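Local coordinates for Serine/threonine/tyrosine-interacting protein (Homo sapiens, PDB 2R0B) that is a catalytically inactive phosphatase that anchors ERK1/ERK2 in the nucleus and blocks assembly of FBXW7 into the SCF ubiquitin ligase, at residues H36-R41 against E81-S86. Numbering follows the deposited sequence.
Sequences HIICIR and EFIDGS
With chi1 of F82 at -177°, its CG lies opposite the backbone N and the ring reaches from the helix to the strand, where H36, its own CG anti to the carbonyl carbon, presents an imidazole. The two rings form a T-shaped pair, the H36 edge toward the F82 face, with centroids 5.3 Å apart and planes at 76°; H36 CD2 lies 3.7 Å from F82 CZ. S86 is placed one helical turn beyond F82, and its CB sits over one face of the imidazole, 3.5 Å from the H36 ring centroid, a CH-pi contact. Replacing the imidazole of H36 with an alanine side chain is likely to strip the F82 face of its edge-on partner and leave a gap under S86 CB. Further along the strand, I38 CG1 packs at 3.5 Å from F82 CD2, while I38 CD1 meets I83 CG1 at 4.1 Å. The axes of 36-41 and 81-86 run nearly antiparallel, at 165°, and approach to 9.6 Å, consistent with a helix laid on the sheet of a dual-specificity phosphatase-like fold. Strand 36-41 lies between parallel strands 93-96 and 58-63; S86 also touches V93, and I83 meets Y111 of helix 103-116, joining helix 76-88 to its neighbours.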
loop_
_atom_site.group_PDB
_atom_site.type_symbol
_atom_site.label_atom_id
_atom_site.label_comp_id
_atom_site.label_asym_id
_atom_site.label_seq_id
_atom_site.Cartn_x
_atom_site.Cartn_y
_atom_site.Cartn_z
ATOM N N HIS A 36 -3.720 5.109 10.182
ATOM C CA HIS A 36 -2.454 4.428 9.915
ATOM C C HIS A 36 -1.996 4.680 8.473
ATOM O O HIS A 36 -2.810 4.665 7.564
ATOM C CB HIS A 36 -2.666 2.928 10.074
ATOM C CG HIS A 36 -2.818 2.469 11.490
ATOM N ND1 HIS A 36 -3.975 2.660 12.219
ATOM C CD2 HIS A 36 -1.969 1.785 12.296
ATOM C CE1 HIS A 36 -3.817 2.140 13.423
ATOM N NE2 HIS A 36 -2.610 1.599 13.494
ATOM N N ILE A 37 -0.693 4.879 8.254
ATOM C CA ILE A 37 -0.197 5.132 6.898
ATOM C C ILE A 37 1.063 4.299 6.623
ATOM O O ILE A 37 1.992 4.295 7.435
ATOM C CB ILE A 37 0.138 6.634 6.712
ATOM C CG1 ILE A 37 -1.109 7.500 6.973
ATOM C CG2 ILE A 37 0.751 6.896 5.323
ATOM C CD1 ILE A 37 -0.852 9.001 6.916
ATOM N N ILE A 38 1.051 3.529 5.547
ATOM C CA ILE A 38 2.275 2.856 5.072
ATOM C C ILE A 38 2.861 3.814 4.033
ATOM O O ILE A 38 2.250 4.068 3.002
ATOM C CB ILE A 38 2.023 1.459 4.471
ATOM C CG1 ILE A 38 1.382 0.531 5.502
ATOM C CG2 ILE A 38 3.367 0.842 3.991
ATOM C CD1 ILE A 38 1.100 -0.882 4.983
ATOM N N CYS A 39 4.041 4.347 4.330
ATOM C CA CYS A 39 4.695 5.365 3.483
ATOM C C CYS A 39 5.909 4.706 2.810
ATOM O O CYS A 39 6.889 4.387 3.499
ATOM C CB CYS A 39 5.105 6.535 4.389
ATOM S SG CYS A 39 6.296 7.722 3.673
ATOM N N ILE A 40 5.823 4.440 1.500
ATOM C CA ILE A 40 6.832 3.656 0.792
ATOM C C ILE A 40 7.628 4.584 -0.125
ATOM O O ILE A 40 7.040 5.326 -0.903
ATOM C CB ILE A 40 6.202 2.564 -0.099
ATOM C CG1 ILE A 40 5.416 1.545 0.735
ATOM C CG2 ILE A 40 7.300 1.870 -0.962
ATOM C CD1 ILE A 40 4.251 0.896 -0.042
ATOM N N ARG A 41 8.951 4.514 -0.051
ATOM C CA ARG A 41 9.821 5.364 -0.864
ATOM C C ARG A 41 11.259 4.847 -0.804
ATOM O O ARG A 41 11.597 4.087 0.112
ATOM C CB ARG A 41 9.733 6.819 -0.373
ATOM C CG ARG A 41 10.590 7.208 0.845
ATOM C CD ARG A 41 10.375 6.399 2.129
ATOM N NE ARG A 41 11.305 6.852 3.158
ATOM C CZ ARG A 41 12.541 6.397 3.319
ATOM N NH1 ARG A 41 13.309 6.927 4.272
ATOM N NH2 ARG A 41 13.020 5.424 2.542
ATOM N N GLU A 81 0.276 -7.675 8.926
ATOM C CA GLU A 81 0.115 -7.469 10.374
ATOM C C GLU A 81 -0.302 -6.023 10.687
ATOM O O GLU A 81 -1.234 -5.794 11.462
ATOM C CB GLU A 81 1.417 -7.877 11.098
ATOM C CG GLU A 81 1.524 -7.479 12.571
ATOM C CD GLU A 81 2.861 -7.889 13.185
ATOM O OE1 GLU A 81 3.927 -7.559 12.610
ATOM O OE2 GLU A 81 2.839 -8.552 14.249
ATOM N N PHE A 82 0.339 -5.064 10.024
ATOM C CA PHE A 82 0.099 -3.647 10.268
ATOM C C PHE A 82 -1.337 -3.267 9.875
ATOM O O PHE A 82 -2.072 -2.629 10.658
ATOM C CB PHE A 82 1.139 -2.819 9.494
ATOM C CG PHE A 82 1.044 -1.315 9.716
ATOM C CD1 PHE A 82 1.617 -0.721 10.828
ATOM C CD2 PHE A 82 0.455 -0.499 8.765
ATOM C CE1 PHE A 82 1.562 0.641 11.033
ATOM C CE2 PHE A 82 0.410 0.883 8.939
ATOM C CZ PHE A 82 0.972 1.453 10.078
ATOM N N ILE A 83 -1.739 -3.722 8.692
ATOM C CA ILE A 83 -3.061 -3.444 8.182
ATOM C C ILE A 83 -4.106 -4.163 9.014
ATOM O O ILE A 83 -5.091 -3.539 9.386
ATOM C CB ILE A 83 -3.209 -3.819 6.707
ATOM C CG1 ILE A 83 -2.376 -2.850 5.828
ATOM C CG2 ILE A 83 -4.677 -3.761 6.279
ATOM C CD1 ILE A 83 -2.094 -3.382 4.425
ATOM N N ASP A 84 -3.881 -5.440 9.340
ATOM C CA ASP A 84 -4.842 -6.170 10.199
ATOM C C ASP A 84 -5.065 -5.490 11.552
ATOM O O ASP A 84 -6.188 -5.416 12.049
ATOM C CB ASP A 84 -4.409 -7.636 10.430
ATOM C CG ASP A 84 -4.678 -8.529 9.232
ATOM O OD1 ASP A 84 -5.569 -8.212 8.417
ATOM O OD2 ASP A 84 -4.021 -9.585 9.132
ATOM N N GLY A 85 -3.981 -5.000 12.136
ATOM C CA GLY A 85 -3.962 -4.394 13.441
ATOM C C GLY A 85 -4.799 -3.140 13.448
ATOM O O GLY A 85 -5.603 -2.925 14.353
ATOM N N SER A 86 -4.651 -2.344 12.401
ATOM C CA SER A 86 -5.456 -1.144 12.266
ATOM C C SER A 86 -6.926 -1.489 12.088
ATOM O O SER A 86 -7.789 -0.972 12.811
ATOM C CB SER A 86 -4.996 -0.348 11.054
ATOM O OG SER A 86 -5.826 0.774 10.900
#